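Local coordinates for protein replicative DNA helicase (Mycobacterium chimaera, PDB 6RIY) that is an intein of the Hedgehog/intein fold that probably excises itself from a replicative DNA helicase precursor by protein splicing, joining the flanking sequences, at residues 3-8 with 118-123; 44-49 with 60-65; 18-23 with 34-39; 55-60 with 136-141; 7-12 with 25-30. All blocks are in the same frame, centred on the assembly; numbering follows the deposited sequence.

Contact 1: residues 3-8 with 118-123; sequences ALYTPL and ASVPVR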
# COMPACT_ATOMS: atom_id res chain seq x y z
N ALA A 3 3.57 -4.29 -5.65
CA ALA A 3 4.74 -4.84 -6.33
C ALA A 3 5.73 -5.40 -5.32
O ALA A 3 5.91 -4.85 -4.23
CB ALA A 3 5.41 -3.75 -7.16
N LEU A 4 6.40 -6.50 -5.70
CA LEU A 4 7.36 -7.14 -4.81
C LEU A 4 8.46 -6.19 -4.36
O LEU A 4 9.04 -6.39 -3.29
CB LEU A 4 8.01 -8.33 -5.49
CG LEU A 4 7.11 -9.43 -6.06
CD1 LEU A 4 7.97 -10.65 -6.42
CD2 LEU A 4 6.05 -9.80 -5.04
N TYR A 5 8.82 -5.22 -5.19
CA TYR A 5 9.93 -4.34 -4.87
C TYR A 5 9.52 -3.17 -3.99
O TYR A 5 10.36 -2.30 -3.71
CB TYR A 5 10.61 -3.81 -6.14
CG TYR A 5 9.69 -3.17 -7.18
CD1 TYR A 5 8.94 -2.04 -6.88
CD2 TYR A 5 9.62 -3.68 -8.47
CE1 TYR A 5 8.12 -1.46 -7.82
CE2 TYR A 5 8.80 -3.09 -9.42
CZ TYR A 5 8.05 -1.99 -9.09
OH TYR A 5 7.24 -1.40 -10.03
N THR A 6 8.26 -3.13 -3.56
CA THR A 6 7.78 -2.02 -2.74
C THR A 6 8.47 -2.08 -1.39
O THR A 6 8.37 -3.10 -0.70
CB THR A 6 6.28 -2.07 -2.53
OG1 THR A 6 5.59 -2.15 -3.78
CG2 THR A 6 5.83 -0.80 -1.79
N PRO A 7 9.19 -1.04 -0.98
CA PRO A 7 9.76 -1.03 0.38
C PRO A 7 8.67 -0.73 1.40
O PRO A 7 7.83 0.14 1.20
CB PRO A 7 10.79 0.10 0.32
CG PRO A 7 10.24 1.04 -0.71
CD PRO A 7 9.49 0.20 -1.72
N LEU A 8 8.68 -1.50 2.49
CA LEU A 8 7.72 -1.33 3.58
C LEU A 8 8.47 -1.03 4.86
O LEU A 8 9.41 -1.75 5.20
CB LEU A 8 6.88 -2.60 3.77
CG LEU A 8 6.20 -3.15 2.51
CD1 LEU A 8 5.48 -4.46 2.85
CD2 LEU A 8 5.22 -2.12 1.98
N ALA A 118 2.95 -1.34 -17.10
CA ALA A 118 3.18 -2.76 -17.36
C ALA A 118 3.01 -3.59 -16.09
O ALA A 118 3.35 -3.16 -14.99
CB ALA A 118 4.58 -2.96 -17.93
N SER A 119 2.48 -4.80 -16.26
CA SER A 119 2.33 -5.72 -15.14
C SER A 119 3.67 -6.08 -14.52
O SER A 119 4.63 -6.40 -15.22
CB SER A 119 1.62 -6.99 -15.61
OG SER A 119 1.39 -7.88 -14.53
N VAL A 120 3.72 -6.08 -13.19
CA VAL A 120 4.85 -6.65 -12.46
C VAL A 120 4.30 -7.62 -11.43
O VAL A 120 3.12 -7.54 -11.06
CB VAL A 120 5.71 -5.55 -11.77
CG1 VAL A 120 6.30 -4.61 -12.80
CG2 VAL A 120 4.89 -4.81 -10.74
N PRO A 121 5.13 -8.55 -10.94
CA PRO A 121 4.68 -9.47 -9.88
C PRO A 121 4.24 -8.70 -8.64
O PRO A 121 4.85 -7.70 -8.26
CB PRO A 121 5.92 -10.32 -9.60
CG PRO A 121 6.73 -10.25 -10.89
CD PRO A 121 6.51 -8.85 -11.39
N VAL A 122 3.17 -9.18 -7.99
CA VAL A 122 2.61 -8.52 -6.82
C VAL A 122 2.26 -9.56 -5.76
O VAL A 122 2.18 -10.75 -6.04
CB VAL A 122 1.37 -7.65 -7.15
CG1 VAL A 122 1.73 -6.56 -8.14
CG2 VAL A 122 0.19 -8.50 -7.68
N ARG A 123 2.04 -9.08 -4.53
CA ARG A 123 1.59 -9.91 -3.41
C ARG A 123 0.65 -9.12 -2.52
O ARG A 123 0.80 -7.90 -2.39
CB ARG A 123 2.76 -10.37 -2.52
CG ARG A 123 3.69 -11.41 -3.06
CD ARG A 123 4.79 -11.69 -2.02
NE ARG A 123 4.34 -12.60 -0.97
CZ ARG A 123 4.92 -12.72 0.22
NH1 ARG A 123 5.97 -11.97 0.53
NH2 ARG A 123 4.45 -13.59 1.09

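Contact 2: residues 44-49 with 60-65; sequences LGRPCY and VADAAH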
# COMPACT_ATOMS: atom_id res chain seq x y z
N LEU A 44 1.21 -13.28 -10.58
CA LEU A 44 1.76 -12.83 -11.85
C LEU A 44 0.66 -12.44 -12.81
O LEU A 44 -0.43 -13.02 -12.81
CB LEU A 44 2.61 -13.95 -12.49
CG LEU A 44 3.87 -14.38 -11.75
CD1 LEU A 44 4.54 -15.56 -12.47
CD2 LEU A 44 4.82 -13.21 -11.63
N GLY A 45 0.96 -11.45 -13.66
CA GLY A 45 0.06 -11.07 -14.74
C GLY A 45 -1.06 -10.13 -14.36
O GLY A 45 -1.92 -9.86 -15.20
N ARG A 46 -1.07 -9.62 -13.13
CA ARG A 46 -2.15 -8.73 -12.73
C ARG A 46 -2.00 -7.36 -13.40
O ARG A 46 -0.88 -6.86 -13.56
CB ARG A 46 -2.16 -8.57 -11.20
CG ARG A 46 -2.37 -9.88 -10.44
CD ARG A 46 -3.76 -10.45 -10.65
NE ARG A 46 -4.80 -9.54 -10.17
CZ ARG A 46 -6.08 -9.62 -10.53
NH1 ARG A 46 -6.48 -10.57 -11.37
NH2 ARG A 46 -6.96 -8.75 -10.05
N PRO A 47 -3.10 -6.72 -13.79
CA PRO A 47 -3.01 -5.34 -14.28
C PRO A 47 -2.56 -4.44 -13.15
O PRO A 47 -3.07 -4.53 -12.03
CB PRO A 47 -4.44 -5.02 -14.73
CG PRO A 47 -5.14 -6.34 -14.79
CD PRO A 47 -4.49 -7.20 -13.76
N CYS A 48 -1.57 -3.58 -13.43
CA CYS A 48 -0.94 -2.78 -12.40
C CYS A 48 -1.07 -1.29 -12.69
O CYS A 48 -1.07 -0.86 -13.84
CB CYS A 48 0.54 -3.10 -12.26
SG CYS A 48 0.81 -4.73 -11.53
N TYR A 49 -1.08 -0.52 -11.61
CA TYR A 49 -1.11 0.94 -11.67
C TYR A 49 0.07 1.52 -10.91
O TYR A 49 0.44 1.02 -9.84
CB TYR A 49 -2.41 1.48 -11.07
CG TYR A 49 -3.56 1.46 -12.03
CD1 TYR A 49 -4.10 0.26 -12.46
CD2 TYR A 49 -4.10 2.64 -12.51
CE1 TYR A 49 -5.15 0.24 -13.36
CE2 TYR A 49 -5.15 2.63 -13.40
CZ TYR A 49 -5.67 1.43 -13.82
OH TYR A 49 -6.72 1.42 -14.71
N VAL A 60 3.68 0.92 -7.04
CA VAL A 60 3.02 0.16 -8.09
C VAL A 60 2.16 -0.90 -7.43
O VAL A 60 2.63 -1.66 -6.57
CB VAL A 60 4.05 -0.46 -9.05
CG1 VAL A 60 3.38 -1.41 -10.01
CG2 VAL A 60 4.77 0.67 -9.79
N ALA A 61 0.88 -0.92 -7.78
CA ALA A 61 -0.08 -1.78 -7.12
C ALA A 61 -1.03 -2.33 -8.17
O ALA A 61 -1.19 -1.75 -9.24
CB ALA A 61 -0.86 -1.03 -6.04
N ASP A 62 -1.67 -3.45 -7.84
CA ASP A 62 -2.61 -3.95 -8.82
C ASP A 62 -3.84 -3.05 -8.87
O ASP A 62 -4.06 -2.19 -8.00
CB ASP A 62 -2.96 -5.42 -8.55
CG ASP A 62 -3.99 -5.59 -7.48
OD1 ASP A 62 -3.99 -4.81 -6.50
OD2 ASP A 62 -4.80 -6.53 -7.60
N ALA A 63 -4.60 -3.19 -9.95
CA ALA A 63 -5.68 -2.26 -10.22
C ALA A 63 -6.71 -2.23 -9.10
O ALA A 63 -7.34 -1.19 -8.86
CB ALA A 63 -6.36 -2.62 -11.54
N ALA A 64 -6.89 -3.35 -8.39
CA ALA A 64 -7.93 -3.43 -7.38
C ALA A 64 -7.44 -3.14 -5.97
O ALA A 64 -8.25 -3.20 -5.03
CB ALA A 64 -8.60 -4.80 -7.41
N HIS A 65 -6.16 -2.87 -5.77
CA HIS A 65 -5.67 -2.53 -4.44
C HIS A 65 -6.40 -1.31 -3.88
O HIS A 65 -6.69 -0.37 -4.62
CB HIS A 65 -4.16 -2.26 -4.48
CG HIS A 65 -3.54 -2.16 -3.12
ND1 HIS A 65 -3.04 -3.25 -2.45
CD2 HIS A 65 -3.34 -1.09 -2.31
CE1 HIS A 65 -2.55 -2.86 -1.28
NE2 HIS A 65 -2.73 -1.55 -1.17
O HOH W 1 -6.42 -6.18 -9.61

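Contact 3: residues 18-23 with 34-39; sequences GDVAVG and TRVVAA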
# COMPACT_ATOMS: atom_id res chain seq x y z
N GLY A 18 8.26 -8.39 -1.27
CA GLY A 18 8.66 -9.74 -1.63
C GLY A 18 9.22 -10.55 -0.47
O GLY A 18 9.17 -11.79 -0.48
N ASP A 19 9.78 -9.87 0.53
CA ASP A 19 10.42 -10.52 1.66
C ASP A 19 9.50 -10.67 2.87
O ASP A 19 9.96 -11.11 3.92
CB ASP A 19 11.67 -9.73 2.07
CG ASP A 19 12.92 -10.20 1.37
OD1 ASP A 19 12.87 -11.23 0.66
OD2 ASP A 19 13.97 -9.54 1.52
N VAL A 20 8.22 -10.33 2.75
CA VAL A 20 7.31 -10.41 3.89
C VAL A 20 6.86 -11.84 4.10
O VAL A 20 6.47 -12.52 3.14
CB VAL A 20 6.10 -9.48 3.70
CG1 VAL A 20 5.11 -9.70 4.82
CG2 VAL A 20 6.54 -8.05 3.67
N ALA A 21 6.86 -12.30 5.35
CA ALA A 21 6.34 -13.61 5.71
C ALA A 21 5.35 -13.48 6.87
O ALA A 21 5.34 -12.47 7.59
CB ALA A 21 7.46 -14.59 6.09
N VAL A 22 4.49 -14.49 7.01
CA VAL A 22 3.55 -14.52 8.12
C VAL A 22 4.32 -14.40 9.43
O VAL A 22 5.35 -15.07 9.62
CB VAL A 22 2.70 -15.80 8.09
CG1 VAL A 22 1.88 -15.94 9.36
CG2 VAL A 22 1.80 -15.80 6.87
N GLY A 23 3.84 -13.53 10.32
CA GLY A 23 4.48 -13.31 11.60
C GLY A 23 5.41 -12.11 11.63
O GLY A 23 5.78 -11.67 12.72
N THR A 34 2.43 -3.80 13.54
CA THR A 34 1.27 -4.65 13.30
C THR A 34 1.77 -5.95 12.67
O THR A 34 2.70 -5.95 11.87
CB THR A 34 0.22 -3.95 12.41
OG1 THR A 34 -0.99 -4.72 12.38
CG2 THR A 34 0.73 -3.75 10.98
N ARG A 35 1.18 -7.07 13.08
CA ARG A 35 1.69 -8.38 12.69
C ARG A 35 1.03 -8.84 11.39
O ARG A 35 -0.15 -8.62 11.16
CB ARG A 35 1.43 -9.40 13.80
CG ARG A 35 2.00 -10.79 13.58
CD ARG A 35 1.56 -11.70 14.72
NE ARG A 35 2.16 -13.03 14.66
CZ ARG A 35 1.70 -14.02 13.90
NH1 ARG A 35 0.65 -13.83 13.12
NH2 ARG A 35 2.31 -15.20 13.92
N VAL A 36 1.82 -9.49 10.54
CA VAL A 36 1.30 -10.06 9.31
C VAL A 36 0.63 -11.38 9.65
O VAL A 36 1.26 -12.27 10.23
CB VAL A 36 2.42 -10.23 8.27
CG1 VAL A 36 1.93 -10.92 7.01
CG2 VAL A 36 3.01 -8.85 7.94
N VAL A 37 -0.66 -11.50 9.34
CA VAL A 37 -1.39 -12.72 9.65
C VAL A 37 -1.52 -13.63 8.44
O VAL A 37 -1.79 -14.83 8.61
CB VAL A 37 -2.78 -12.41 10.25
CG1 VAL A 37 -2.64 -11.72 11.59
CG2 VAL A 37 -3.60 -11.56 9.30
N ALA A 38 -1.31 -13.11 7.23
CA ALA A 38 -1.37 -13.91 6.02
C ALA A 38 -0.61 -13.18 4.93
O ALA A 38 -0.46 -11.95 4.97
CB ALA A 38 -2.82 -14.19 5.59
N ALA A 39 -0.13 -13.94 3.96
CA ALA A 39 0.62 -13.36 2.85
C ALA A 39 0.50 -14.30 1.66
O ALA A 39 0.81 -15.48 1.78
CB ALA A 39 2.08 -13.14 3.23

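Contact 4: residues 55-60 with 136-141; sequences DGTVIV and AGRGMV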
# COMPACT_ATOMS: atom_id res chain seq x y z
N ASP A 55 4.20 13.47 -1.78
CA ASP A 55 5.45 13.46 -1.02
C ASP A 55 6.61 12.90 -1.82
O ASP A 55 7.73 12.85 -1.31
CB ASP A 55 5.28 12.65 0.27
CG ASP A 55 5.05 11.16 -0.01
OD1 ASP A 55 4.54 10.84 -1.11
OD2 ASP A 55 5.38 10.33 0.85
N GLY A 56 6.37 12.46 -3.05
CA GLY A 56 7.39 11.83 -3.86
C GLY A 56 7.32 10.32 -3.87
O GLY A 56 8.00 9.69 -4.69
N THR A 57 6.51 9.72 -3.01
CA THR A 57 6.37 8.27 -2.99
C THR A 57 5.64 7.79 -4.24
O THR A 57 4.60 8.34 -4.62
CB THR A 57 5.60 7.82 -1.75
OG1 THR A 57 6.31 8.20 -0.57
CG2 THR A 57 5.40 6.28 -1.75
N VAL A 58 6.19 6.76 -4.88
CA VAL A 58 5.57 6.10 -6.01
C VAL A 58 5.43 4.62 -5.67
O VAL A 58 6.44 3.96 -5.36
CB VAL A 58 6.38 6.28 -7.30
CG1 VAL A 58 5.85 5.38 -8.40
CG2 VAL A 58 6.35 7.75 -7.73
N ILE A 59 4.21 4.10 -5.70
CA ILE A 59 3.92 2.70 -5.42
C ILE A 59 3.22 2.10 -6.62
O ILE A 59 2.27 2.67 -7.15
CB ILE A 59 3.05 2.56 -4.16
CG1 ILE A 59 3.79 3.09 -2.94
CG2 ILE A 59 2.65 1.08 -3.94
CD1 ILE A 59 2.92 3.16 -1.72
N VAL A 60 3.68 0.92 -7.04
CA VAL A 60 3.02 0.16 -8.09
C VAL A 60 2.16 -0.90 -7.43
O VAL A 60 2.63 -1.66 -6.57
CB VAL A 60 4.05 -0.46 -9.05
CG1 VAL A 60 3.38 -1.41 -10.01
CG2 VAL A 60 4.77 0.67 -9.79
N ALA A 136 3.26 1.92 3.49
CA ALA A 136 3.99 1.40 2.33
C ALA A 136 4.72 2.52 1.61
O ALA A 136 4.28 3.67 1.58
CB ALA A 136 3.04 0.72 1.34
N GLY A 137 5.84 2.15 0.97
CA GLY A 137 6.62 3.09 0.19
C GLY A 137 7.53 3.92 1.07
O GLY A 137 7.42 3.96 2.29
N ARG A 138 8.47 4.60 0.41
CA ARG A 138 9.48 5.33 1.17
C ARG A 138 8.86 6.41 2.04
O ARG A 138 9.40 6.74 3.11
CB ARG A 138 10.54 5.91 0.22
CG ARG A 138 10.10 7.09 -0.60
CD ARG A 138 11.10 7.30 -1.74
NE ARG A 138 10.64 8.28 -2.71
CZ ARG A 138 11.30 9.39 -3.03
NH1 ARG A 138 12.47 9.64 -2.46
NH2 ARG A 138 10.81 10.22 -3.92
N GLY A 139 7.72 6.96 1.63
CA GLY A 139 6.99 7.93 2.42
C GLY A 139 6.07 7.38 3.47
O GLY A 139 5.42 8.15 4.19
N MET A 140 5.97 6.05 3.58
CA MET A 140 5.16 5.38 4.61
C MET A 140 3.69 5.80 4.51
O MET A 140 3.08 6.31 5.46
CB MET A 140 5.74 5.66 6.01
CG MET A 140 7.22 5.31 6.10
SD MET A 140 7.84 5.48 7.78
CE MET A 140 8.22 7.23 7.83
N VAL A 141 3.15 5.59 3.32
CA VAL A 141 1.77 5.96 2.99
C VAL A 141 0.84 4.85 3.47
O VAL A 141 1.05 3.68 3.12
CB VAL A 141 1.63 6.18 1.49
CG1 VAL A 141 0.21 6.59 1.12
CG2 VAL A 141 2.63 7.23 1.01
O HOH W 2 8.85 6.24 -4.01

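Contact 5: residues 7-12 with 25-30; sequences PLPTPT and ELLGAD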
# COMPACT_ATOMS: atom_id res chain seq x y z
N PRO A 7 9.19 -1.04 -0.98
CA PRO A 7 9.76 -1.03 0.38
C PRO A 7 8.67 -0.73 1.40
O PRO A 7 7.83 0.14 1.20
CB PRO A 7 10.79 0.10 0.32
CG PRO A 7 10.24 1.04 -0.71
CD PRO A 7 9.49 0.20 -1.72
N LEU A 8 8.68 -1.50 2.49
CA LEU A 8 7.72 -1.33 3.58
C LEU A 8 8.47 -1.03 4.86
O LEU A 8 9.41 -1.75 5.20
CB LEU A 8 6.88 -2.60 3.77
CG LEU A 8 6.20 -3.15 2.51
CD1 LEU A 8 5.48 -4.46 2.85
CD2 LEU A 8 5.22 -2.12 1.98
N PRO A 9 8.08 -0.01 5.62
CA PRO A 9 8.75 0.24 6.90
C PRO A 9 8.38 -0.81 7.93
O PRO A 9 7.25 -1.31 7.96
CB PRO A 9 8.23 1.63 7.31
CG PRO A 9 6.88 1.68 6.72
CD PRO A 9 6.96 0.93 5.40
N THR A 10 9.33 -1.14 8.78
CA THR A 10 9.15 -2.06 9.89
C THR A 10 9.63 -1.37 11.15
O THR A 10 10.25 -0.30 11.09
CB THR A 10 9.93 -3.36 9.66
OG1 THR A 10 11.33 -3.09 9.78
CG2 THR A 10 9.63 -3.91 8.28
N PRO A 11 9.36 -1.95 12.33
CA PRO A 11 9.88 -1.33 13.56
C PRO A 11 11.39 -1.17 13.57
O PRO A 11 11.90 -0.22 14.19
CB PRO A 11 9.40 -2.29 14.66
CG PRO A 11 8.18 -2.89 14.12
CD PRO A 11 8.41 -3.04 12.64
N THR A 12 12.13 -2.05 12.90
CA THR A 12 13.59 -1.99 12.88
C THR A 12 14.15 -1.34 11.62
O THR A 12 15.28 -0.83 11.66
CB THR A 12 14.19 -3.39 13.01
OG1 THR A 12 13.79 -4.18 11.89
CG2 THR A 12 13.71 -4.05 14.29
N GLU A 25 6.51 -8.19 11.46
CA GLU A 25 5.91 -6.93 11.89
C GLU A 25 6.07 -5.87 10.80
O GLU A 25 7.19 -5.59 10.36
CB GLU A 25 6.54 -6.43 13.19
CG GLU A 25 6.12 -7.22 14.42
CD GLU A 25 6.56 -6.56 15.71
OE1 GLU A 25 7.64 -5.94 15.72
OE2 GLU A 25 5.82 -6.68 16.71
N LEU A 26 4.95 -5.30 10.36
CA LEU A 26 4.93 -4.07 9.58
C LEU A 26 4.47 -2.95 10.51
O LEU A 26 4.46 -3.12 11.73
CB LEU A 26 4.01 -4.23 8.35
CG LEU A 26 4.34 -5.36 7.36
CD1 LEU A 26 3.22 -5.50 6.33
CD2 LEU A 26 5.69 -5.13 6.68
N LEU A 27 4.07 -1.81 9.94
CA LEU A 27 3.55 -0.70 10.73
C LEU A 27 2.11 -0.42 10.34
O LEU A 27 1.79 -0.34 9.16
CB LEU A 27 4.38 0.57 10.52
CG LEU A 27 5.87 0.44 10.85
CD1 LEU A 27 6.54 1.80 10.62
CD2 LEU A 27 6.08 -0.05 12.27
N GLY A 28 1.26 -0.24 11.34
CA GLY A 28 -0.11 0.17 11.08
C GLY A 28 -0.21 1.65 10.78
O GLY A 28 0.77 2.39 10.78
N ALA A 29 -1.45 2.09 10.56
CA ALA A 29 -1.69 3.49 10.23
C ALA A 29 -1.31 4.43 11.37
O ALA A 29 -1.10 5.62 11.13
CB ALA A 29 -3.15 3.71 9.86
N ASP A 30 -1.23 3.92 12.60
CA ASP A 30 -0.85 4.75 13.74
C ASP A 30 0.66 4.83 13.93
O ASP A 30 1.11 5.46 14.89
CB ASP A 30 -1.50 4.22 15.02
CG ASP A 30 -1.26 2.72 15.25
OD1 ASP A 30 -0.58 2.06 14.43
OD2 ASP A 30 -1.75 2.20 16.27
O HOH W 3 4.57 -1.16 7.14

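Contact 1: residues 3-8 with 118-123
One edge of an antiparallel four-stranded sheet in the Hedgehog/intein fold is formed here, where the N-terminal strand 2-3 lies beside the start of strand 122-127. A3 and V122 make a non-hydrogen-bonded antiparallel pair whose side chains diverge, and directly afterwards the chain leaves the sheet through a type I turn from A3 to T6. At that departure L4 N donates to P121 O over 3.2 Å, with 153° at the hydrogen; the amide meets the oxygen tilted 31° from the carbonyl plane. L4 spreads its two methyls along the partner segment. CD1 rests 3.8 Å from P121 CB, while CD2 presses on the aliphatic part of R123, 3.5 Å from CG, each pair of side chains crossing at about a right angle. With chi1 at -55°, L4 CG lies opposite its own carbonyl carbon, which carries both branches over these two residues. Nearby, A3 CB touches V120 CG2 at 3.8 Å. A3 CB also lies over one face of the Y5 ring, offset toward its rim, and the tyrosine OH comes 4.2 Å from V120 CG2. The turn is braced from within: T6 N and T6 OG1 both reach A3 O from one face of its plane, the hydroxyl at 2.8 Å. R123 sends its guanidinium away to the backbone oxygens of V20 and T40. Strand 58-62 packs alongside through V60, which touches A3, Y5 and V120, and beyond the turn strand 7-9 pairs with strand 14-16.

Contact 2: residues 44-49 with 60-65
Y49, A63 and D62 dominate this contact between the start of strand 48-53 and the end of strand 58-62, the two arms of a beta hairpin. Y49 is held by its backbone in a hydrogen-bonded antiparallel pair with A61: Y49 N donates to A61 O at 2.7 Å and nearly straight (175°), and A61 N returns a bond to Y49 O at 2.9 Å. Its ring reaches across to A63 of the partner segment, CE1 3.6 Å from A63 CB. A63 N in turn donates to P47 O at 2.9 Å, continuing the pairing past the regular strand into the type I turn that runs from D62 to H65. D62 sits opposite C48 in a non-hydrogen-bonded pair, and its side chain runs side by side with that of R46. Bends at chi2 and chi3 bring the guanidinium alongside the carboxylate, with D62 OD2 at its edge, although the salt bridge to R46 NH2 is long at 3.9 Å. A water fills in, accepting from R46 NH2 at 2.7 Å and from A64 N, and donating to D62 OD2 at 2.6 Å. The turn lies at the intein N-terminus, consistent with the block B motif of inteins, H65 being its probable histidine. D62 OD1 and H65 ND1 both bond the backbone nitrogen of A1, so one carboxylate oxygen holds the N-terminus while the other is engaged by R46 and the water.

Contact 3: residues 18-23 with 34-39
R35 lays its guanidinium across the backbone of G23, whose CA sits over the centre of one face, 3.7 Å from CZ. The arginine chain is extended from CG to NE, and with CG trans to the backbone nitrogen (chi1 -176°) it runs straight out beside the loop and sets its flat end on the glycine. G23 has a positive phi of 96°, a conformation in which a side chain would be jammed against the carbonyl oxygen of V22. Its amide turns to the strand, G23 N donating to V36 O at 2.9 Å with 161° at the hydrogen. This bond joins the loop that follows strand 14-16 to strand 33-39 just before the chain enters strand 25-27, so it prolongs the pairing of these two neighbours in the four-stranded antiparallel sheet of the Hedgehog/intein fold. Strand 33-39 is itself interrupted by a classic beta bulge, in which V37 and A38 both face E126 of strand 122-127. V22 spreads its methyls over the bulged part: CG1 comes to 3.9 Å from V37 O and CG2 to 3.8 Å from A38 CA. On the inner side the loop drops V20 toward the strand, where V20 CG1 meets V36 CG2 at 3.9 Å, the two valines crossing obliquely. V36 CB also lies 3.7 Å from A21 O. V125 packs on V20 from strand 122-127, while the amide of A21 is taken by the carboxylate of D24.

Contact 4: residues 55-60 with 136-141
The bend leading into strand 58-62 meets the type I turn from G137 to M140, T57 and G139 having the nearest CA atoms, 5.5 Å apart. T57 carries much of the contact. Its OG1 donates to D55 OD2 at 2.7 Å and accepts a weak bond from G139 N at 2.9 Å, while T57 N donates to D55 OD1, closing an Asx turn. D55 thus grips the threonine at two points and fixes the rotation of its hydroxyl; OD1 is met from above the carboxylate plane, OD2 on its syn side. The other branch, T57 CG2, faces V141 CG2 at 4.0 Å, the two side chains sliding past each other in opposite directions. The turn 137-140, closed as a beta hairpin by mutual A136/V141 backbone bonds, lies near the C-terminal end of this Hedgehog/intein fold. R138 extends from CG to NE across the outside and donates from NH2 to G56 O at 3.0 Å; the oxygen lies in the guanidinium plane, but the nitrogen stands 62° out of the carbonyl plane. A water joins V58 N to R138 NE, the latter weakly. Deeper in, I59 CD1 packs 3.9 Å from A136 CB, and L2 touches both residues.

Contact 5: residues 7-12 with 25-30
Apolar contacts dominate where two strands of the Hedgehog/intein fold cross: strand 7-9, which pairs with strand 14-16, and strand 25-27, at the edge of the four-stranded sheet. The axes of the short segments are 6.6 Å apart and at 87°. L27 wedges its forked end between two prolines: CD1 lies 3.7 Å from P9 CB, and CD2 lies 3.8 Å from P11 CD. Its CG sits 3.6 Å from P9 O. L26 leaves its backbone pointing the other way, yet its CD2 curls back to L8 CD1 at 3.9 Å; V36 of strand 33-39 touches L26, and V20, from the loop before strand 25-27, touches L8. P11 also crosses E25 at about a right angle, its CG 3.5 Å from E25 OE1, with P33 touching both. T10 packs its CB and CG2 against E25 O, each at 3.6 Å. Polar links are indirect. No direct hydrogen bond joins the two segments, and T10 OG1 turns instead to accept from the amide of G13. A water bridges backbone to backbone at the crossing, accepting from L27 N and donating to P9 O.

Contacts 1, 3 and 5 each reach one four-stranded sheet, in which strands 2-3, 122-127, 33-39 and 25-27 are neighbours in that order. Contact 2 lies in the other four-stranded sheet, its centre about 8 Å from that of contact 1, and is nested within the loop contact 1 closes. The centres of contacts 2 and 5 lie about 22 Å apart on opposite sides of the chain's centre. Contact 4 crosses both 1 and 2 along the chain; it meets contacts 1 and 5 through P7 O and G137 N. Segments distant in sequence are thus interlaced, consistent with the need of protein splicing to bring both splice junctions together.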